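Local atomic coordinates of major pilin backbone protein T-antigen, T13 (Streptococcus pyogenes, PDB entry 6BBT), a protein that forms the backbone of the pilus on the surface of Streptococcus pyogenes as its major pilin, the Lancefield T-antigen of serotype T13. Residues A[224-227]-A[228-232]; A[196-200]-A[201-205]. One frame throughout, in Å; residues are numbered along the deposited sequence.

Contact 1. Residues A[224-227]-A[228-232]; sequences AKLP and IGISY
Ile230 folds back across the bend and lays its long branch against Leu226 and Pro227, so the two ends of this short turn meet through aliphatic carbon. From CB, which points toward 224-227, the side chain splits in two. CG1 sits between the backbone N and the carbonyl carbon (chi1 61°), and this placement brings it up to the Pro227 carbonyl, with CG1 3.6 Å from Pro227 O. Beyond it the chain runs out extended, and CD1 at the tip has two neighbours: Leu226 CD1 at 4.1 Å and Pro227 CD, on the proline ring, at 4.2 Å. The Leu226 and Ile230 side chains cross obliquely, each touching the other with one terminal methyl. Leu226 reaches that methyl because its CG stands anti to the backbone N (chi1 -171°), although the side chain leaves the backbone to one side of 228-232.

Ile228 turns the other way: its CA-CB bond points away from 224-227, and the side chain packs on Lys155 and Thr157 of strand 148-166. In its backbone angles the bend from Pro227 to Ile230 is a type II beta turn, without the Pro227 O to Ile230 N bond. Gly229 takes the third position, where a CB would press on the carbonyl O of Ile228. No hydrogen bond joins 224-227 to 228-232; instead, Thr266 OG1 bonds to Pro227 O and makes weak bonds with the backbone N of Gly229 and of Ile230. Leu182 adds carbon next to both Leu226 and Ile230, and Tyr188 borders Pro227 and Ile230.

The chemistry is therefore divided: buried aliphatic groups make the direct contact by van der Waals packing, and Thr266, from a neighbouring loop, supplies polar partners to the turn through its hydroxyl and its backbone.

Contact 2. Residues A[196-200]-A[201-205]; sequences IIQDG and QTKDV
Ile196 and Lys203 face each other as an antiparallel hydrogen-bonded pair: Lys203 N gives a short, almost straight bond to Ile196 O (2.7 Å, 176°), and Ile196 N returns one to Lys203 O. Nearer the turn, Gln198 N bonds Gln201 O at 2.8 Å, and Gln201 N bonds back to Gln198 O. Between these pairs sits the non-hydrogen-bonded pair Ile197 and Thr202, whose side chains share a face; CG1 of Ile197 lies 3.9 Å from OG1 of Thr202.

On the other face, Ile196 holds CG1 anti to its backbone N (chi1 -172°), which leaves CG2 between that N and the carbonyl carbon; there CG2 packs 3.6 Å from Val205 CG2 and also touches Lys203 CB. Lys203 stretches out, and its NZ donates weakly to a water that in turn gives a hydrogen bond to Gln198 O. A second water links Gly200 O with Thr202 OG1, 2.8 Å from each, and so ties the turn to the returning strand.

Farther out, Tyr211 packs on Ile196, Lys203 and Val205, and its OH is hydrogen-bonded to Gln198 OE1, which restrains the turn of that amide. Ile221 of strand 220-227 packs on Ile196 and Gln198, and Lys195 NZ forms a salt bridge with Asp204 OD1.

Asp199 and Gly200, both at positive phi, form the corners of a type I' turn, the classic closure of a two-residue beta hairpin.

In the fold
Both contacts lie in the C-terminal half of the pilin, and they follow in series: the hairpin of contact 2 closes before the turn of contact 1 opens. Their centres are 16 Å apart and their nearest atoms about 5 Å, without touching. Strand 220-227 connects them, pairing antiparallel with strand 193-198 of the hairpin and then running into contact 1. There the chain leaves this sheet for strand 231-236 of a separate four-stranded antiparallel sheet. Contact 1 is thus a buried crossing between two sheets, whereas contact 2 is a solvent-facing hairpin at the margin of the sheet that strand 220-227 shares with it.

Contact 1. Residues A[224-227]-A[228-232]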
ATOM      1  N   ALA A 224     -13.463  -8.767   7.171  1.00 16.13           N
ATOM      2  CA  ALA A 224     -13.915  -7.394   6.842  1.00 16.84           C
ATOM      3  C   ALA A 224     -12.800  -6.424   6.444  1.00 17.67           C
ATOM      4  O   ALA A 224     -13.092  -5.344   5.915  1.00 18.38           O
ATOM      5  CB  ALA A 224     -14.699  -6.808   8.008  1.00 17.14           C
ATOM      6  N   LYS A 225     -11.546  -6.790   6.737  1.00 16.70           N
ATOM      7  CA  LYS A 225     -10.384  -5.939   6.534  1.00 17.20           C
ATOM      8  C   LYS A 225      -9.312  -6.769   5.813  1.00 16.51           C
ATOM      9  O   LYS A 225      -8.204  -6.941   6.293  1.00 16.45           O
ATOM     10  CB  LYS A 225      -9.896  -5.400   7.882  1.00 18.14           C
ATOM     11  CG  LYS A 225     -10.922  -4.499   8.616  1.00 19.35           C
ATOM     12  CD  LYS A 225     -10.480  -4.109  10.025  1.00 20.21           C
ATOM     13  CE  LYS A 225     -11.597  -3.404  10.814  1.00 21.44           C
ATOM     14  NZ  LYS A 225     -11.179  -2.983  12.204  1.00 20.93           N
ATOM     15  N   LEU A 226      -9.688  -7.276   4.645  1.00 16.28           N
ATOM     16  CA  LEU A 226      -8.899  -8.219   3.893  1.00 16.17           C
ATOM     17  C   LEU A 226      -7.919  -7.470   2.968  1.00 15.99           C
ATOM     18  O   LEU A 226      -8.325  -6.516   2.309  1.00 15.38           O
ATOM     19  CB  LEU A 226      -9.844  -9.092   3.068  1.00 17.39           C
ATOM     20  CG  LEU A 226      -9.287 -10.307   2.345  1.00 17.65           C
ATOM     21  CD1 LEU A 226      -8.676 -11.348   3.270  1.00 18.13           C
ATOM     22  CD2 LEU A 226     -10.401 -10.940   1.546  1.00 18.64           C
ATOM     23  N   PRO A 227      -6.639  -7.894   2.919  1.00 15.45           N
ATOM     24  CA  PRO A 227      -5.701  -7.254   2.014  1.00 15.63           C
ATOM     25  C   PRO A 227      -6.107  -7.407   0.550  1.00 16.45           C
ATOM     26  O   PRO A 227      -6.668  -8.443   0.160  1.00 16.51           O
ATOM     27  CB  PRO A 227      -4.373  -7.967   2.288  1.00 15.49           C
ATOM     28  CG  PRO A 227      -4.509  -8.528   3.640  1.00 15.77           C
ATOM     29  CD  PRO A 227      -5.964  -8.880   3.786  1.00 15.52           C
ATOM     30  N   ILE A 228      -5.870  -6.347  -0.221  1.00 17.52           N
ATOM     31  CA  ILE A 228      -6.159  -6.320  -1.651  1.00 18.47           C
ATOM     32  C   ILE A 228      -4.994  -6.934  -2.405  1.00 18.90           C
ATOM     33  O   ILE A 228      -3.838  -6.648  -2.114  1.00 19.10           O
ATOM     34  CB  ILE A 228      -6.471  -4.894  -2.138  1.00 18.81           C
ATOM     35  CG1 ILE A 228      -7.851  -4.511  -1.618  1.00 18.00           C
ATOM     36  CG2 ILE A 228      -6.440  -4.820  -3.682  1.00 19.52           C
ATOM     37  CD1 ILE A 228      -8.210  -3.065  -1.784  1.00 18.54           C
ATOM     38  N   GLY A 229      -5.309  -7.807  -3.353  1.00 20.65           N
ATOM     39  CA  GLY A 229      -4.289  -8.413  -4.195  1.00 22.05           C
ATOM     40  C   GLY A 229      -3.776  -9.759  -3.725  1.00 23.81           C
ATOM     41  O   GLY A 229      -2.907 -10.326  -4.379  1.00 26.92           O
ATOM     42  N   ILE A 230      -4.269 -10.291  -2.604  1.00 22.79           N
ATOM     43  CA  ILE A 230      -3.881 -11.652  -2.228  1.00 22.85           C
ATOM     44  C   ILE A 230      -4.828 -12.629  -2.881  1.00 21.11           C
ATOM     45  O   ILE A 230      -5.913 -12.257  -3.293  1.00 22.92           O
ATOM     46  CB  ILE A 230      -3.802 -11.890  -0.705  1.00 23.67           C
ATOM     47  CG1 ILE A 230      -5.134 -11.665   0.007  1.00 24.04           C
ATOM     48  CG2 ILE A 230      -2.705 -11.016  -0.117  1.00 24.65           C
ATOM     49  CD1 ILE A 230      -5.123 -12.254   1.409  1.00 25.01           C
ATOM     50  N   SER A 231      -4.416 -13.875  -2.977  1.00 20.01           N
ATOM     51  CA  SER A 231      -5.251 -14.905  -3.538  1.00 19.85           C
ATOM     52  C   SER A 231      -5.709 -15.830  -2.419  1.00 18.82           C
ATOM     53  O   SER A 231      -4.989 -16.033  -1.439  1.00 19.49           O
ATOM     54  CB  SER A 231      -4.505 -15.672  -4.605  1.00 21.07           C
ATOM     55  OG  SER A 231      -4.262 -14.850  -5.723  1.00 23.63           O
ATOM     56  N   TYR A 232      -6.917 -16.357  -2.554  1.00 16.93           N
ATOM     57  CA  TYR A 232      -7.454 -17.325  -1.607  1.00 16.79           C
ATOM     58  C   TYR A 232      -8.103 -18.496  -2.325  1.00 17.42           C
ATOM     59  O   TYR A 232      -8.481 -18.385  -3.484  1.00 16.84           O
ATOM     60  CB  TYR A 232      -8.478 -16.678  -0.669  1.00 16.51           C
ATOM     61  CG  TYR A 232      -9.720 -16.135  -1.342  1.00 16.73           C
ATOM     62  CD1 TYR A 232     -10.826 -16.951  -1.588  1.00 17.19           C
ATOM     63  CD2 TYR A 232      -9.793 -14.795  -1.741  1.00 17.00           C
ATOM     64  CE1 TYR A 232     -11.973 -16.452  -2.201  1.00 16.56           C
ATOM     65  CE2 TYR A 232     -10.931 -14.292  -2.354  1.00 17.04           C
ATOM     66  CZ  TYR A 232     -12.011 -15.124  -2.586  1.00 17.25           C
ATOM     67  OH  TYR A 232     -13.147 -14.623  -3.187  1.00 19.08           O
TER

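Contact 2. Residues A[196-200]-A[201-205]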
ATOM      1  N   ILE A 196     -11.083 -12.345  11.075  1.00 15.17           N
ATOM      2  CA  ILE A 196     -12.289 -12.978  10.616  1.00 15.00           C
ATOM      3  C   ILE A 196     -13.335 -12.842  11.736  1.00 16.27           C
ATOM      4  O   ILE A 196     -12.979 -12.913  12.921  1.00 15.70           O
ATOM      5  CB  ILE A 196     -12.048 -14.448  10.237  1.00 15.52           C
ATOM      6  CG1 ILE A 196     -13.266 -15.071   9.557  1.00 16.54           C
ATOM      7  CG2 ILE A 196     -11.642 -15.311  11.421  1.00 15.67           C
ATOM      8  CD1 ILE A 196     -12.958 -16.378   8.855  1.00 17.07           C
ATOM      9  N   ILE A 197     -14.600 -12.664  11.355  1.00 16.04           N
ATOM     10  CA  ILE A 197     -15.702 -12.654  12.321  1.00 17.54           C
ATOM     11  C   ILE A 197     -16.496 -13.914  12.108  1.00 17.83           C
ATOM     12  O   ILE A 197     -17.016 -14.157  11.022  1.00 17.68           O
ATOM     13  CB  ILE A 197     -16.586 -11.403  12.209  1.00 18.54           C
ATOM     14  CG1 ILE A 197     -15.715 -10.165  12.431  1.00 18.81           C
ATOM     15  CG2 ILE A 197     -17.749 -11.494  13.227  1.00 18.74           C
ATOM     16  CD1 ILE A 197     -16.359  -8.857  12.046  1.00 20.20           C
ATOM     17  N   GLN A 198     -16.578 -14.717  13.160  1.00 18.50           N
ATOM     18  CA  GLN A 198     -17.065 -16.073  13.073  1.00 19.05           C
ATOM     19  C   GLN A 198     -17.903 -16.353  14.319  1.00 19.00           C
ATOM     20  O   GLN A 198     -17.414 -16.194  15.432  1.00 17.98           O
ATOM     21  CB  GLN A 198     -15.843 -16.989  13.004  1.00 20.71           C
ATOM     22  CG  GLN A 198     -16.096 -18.474  13.145  1.00 22.17           C
ATOM     23  CD  GLN A 198     -14.832 -19.306  12.905  1.00 23.28           C
ATOM     24  OE1 GLN A 198     -13.848 -18.824  12.349  1.00 26.17           O
ATOM     25  NE2 GLN A 198     -14.864 -20.556  13.315  1.00 24.34           N
ATOM     26  N   ASP A 199     -19.160 -16.733  14.108  1.00 20.19           N
ATOM     27  CA  ASP A 199     -20.162 -16.855  15.172  1.00 22.50           C
ATOM     28  C   ASP A 199     -20.134 -15.673  16.161  1.00 20.81           C
ATOM     29  O   ASP A 199     -20.126 -15.862  17.375  1.00 19.78           O
ATOM     30  CB  ASP A 199     -19.983 -18.183  15.907  1.00 26.29           C
ATOM     31  CG  ASP A 199     -21.176 -18.508  16.826  1.00 30.60           C
ATOM     32  OD1 ASP A 199     -22.339 -18.282  16.416  1.00 33.06           O
ATOM     33  OD2 ASP A 199     -20.942 -18.955  17.969  1.00 34.80           O
ATOM     34  N   GLY A 200     -20.033 -14.462  15.632  1.00 19.84           N
ATOM     35  CA  GLY A 200     -19.961 -13.249  16.457  1.00 19.81           C
ATOM     36  C   GLY A 200     -18.586 -12.837  16.957  1.00 19.89           C
ATOM     37  O   GLY A 200     -18.407 -11.680  17.351  1.00 18.79           O
ATOM     38  N   GLN A 201     -17.620 -13.759  16.954  1.00 20.89           N
ATOM     39  CA  GLN A 201     -16.326 -13.524  17.587  1.00 22.74           C
ATOM     40  C   GLN A 201     -15.294 -13.138  16.555  1.00 21.32           C
ATOM     41  O   GLN A 201     -15.273 -13.700  15.450  1.00 21.79           O
ATOM     42  CB  GLN A 201     -15.807 -14.785  18.288  1.00 25.55           C
ATOM     43  CG  GLN A 201     -16.714 -15.387  19.340  1.00 29.55           C
ATOM     44  CD  GLN A 201     -16.288 -16.809  19.691  1.00 35.10           C
ATOM     45  OE1 GLN A 201     -17.106 -17.738  19.702  1.00 40.42           O
ATOM     46  NE2 GLN A 201     -14.997 -16.989  19.948  1.00 37.07           N
ATOM     47  N   THR A 202     -14.435 -12.203  16.924  1.00 21.00           N
ATOM     48  CA  THR A 202     -13.339 -11.764  16.066  1.00 22.78           C
ATOM     49  C   THR A 202     -12.161 -12.711  16.321  1.00 22.82           C
ATOM     50  O   THR A 202     -11.725 -12.858  17.457  1.00 21.95           O
ATOM     51  CB  THR A 202     -12.973 -10.302  16.339  1.00 25.13           C
ATOM     52  OG1 THR A 202     -14.038  -9.448  15.874  1.00 26.87           O
ATOM     53  CG2 THR A 202     -11.699  -9.916  15.610  1.00 26.89           C
ATOM     54  N   LYS A 203     -11.700 -13.381  15.270  1.00 21.64           N
ATOM     55  CA  LYS A 203     -10.584 -14.320  15.346  1.00 21.65           C
ATOM     56  C   LYS A 203      -9.520 -14.000  14.304  1.00 20.18           C
ATOM     57  O   LYS A 203      -9.703 -13.079  13.502  1.00 18.48           O
ATOM     58  CB  LYS A 203     -11.110 -15.726  15.129  1.00 23.52           C
ATOM     59  CG  LYS A 203     -11.983 -16.217  16.250  1.00 26.64           C
ATOM     60  CD  LYS A 203     -12.209 -17.704  16.095  1.00 31.09           C
ATOM     61  CE  LYS A 203     -12.989 -18.269  17.263  1.00 35.21           C
ATOM     62  NZ  LYS A 203     -13.354 -19.686  16.985  1.00 37.15           N
ATOM     63  N   ASP A 204      -8.413 -14.762  14.323  1.00 18.81           N
ATOM     64  CA  ASP A 204      -7.256 -14.512  13.436  1.00 18.43           C
ATOM     65  C   ASP A 204      -7.055 -15.666  12.468  1.00 17.47           C
ATOM     66  O   ASP A 204      -6.963 -16.840  12.887  1.00 15.76           O
ATOM     67  CB  ASP A 204      -5.964 -14.340  14.235  1.00 20.47           C
ATOM     68  CG  ASP A 204      -5.889 -13.047  14.984  1.00 22.57           C
ATOM     69  OD1 ASP A 204      -6.408 -12.023  14.515  1.00 24.66           O
ATOM     70  OD2 ASP A 204      -5.265 -13.039  16.059  1.00 27.20           O
ATOM     71  N   VAL A 205      -7.027 -15.332  11.178  1.00 15.46           N
ATOM     72  CA  VAL A 205      -6.626 -16.248  10.135  1.00 14.81           C
ATOM     73  C   VAL A 205      -5.159 -15.939   9.831  1.00 13.79           C
ATOM     74  O   VAL A 205      -4.815 -14.799   9.569  1.00 14.30           O
ATOM     75  CB  VAL A 205      -7.476 -16.061   8.877  1.00 14.69           C
ATOM     76  CG1 VAL A 205      -7.013 -17.002   7.762  1.00 15.20           C
ATOM     77  CG2 VAL A 205      -8.939 -16.298   9.210  1.00 14.94           C
TER
HETATM   78  O   HOH W   1     -16.245 -18.436  16.769  1.00 39.90           O
HETATM   79  O   HOH W   2     -16.560  -9.632  17.026  1.00 21.03           O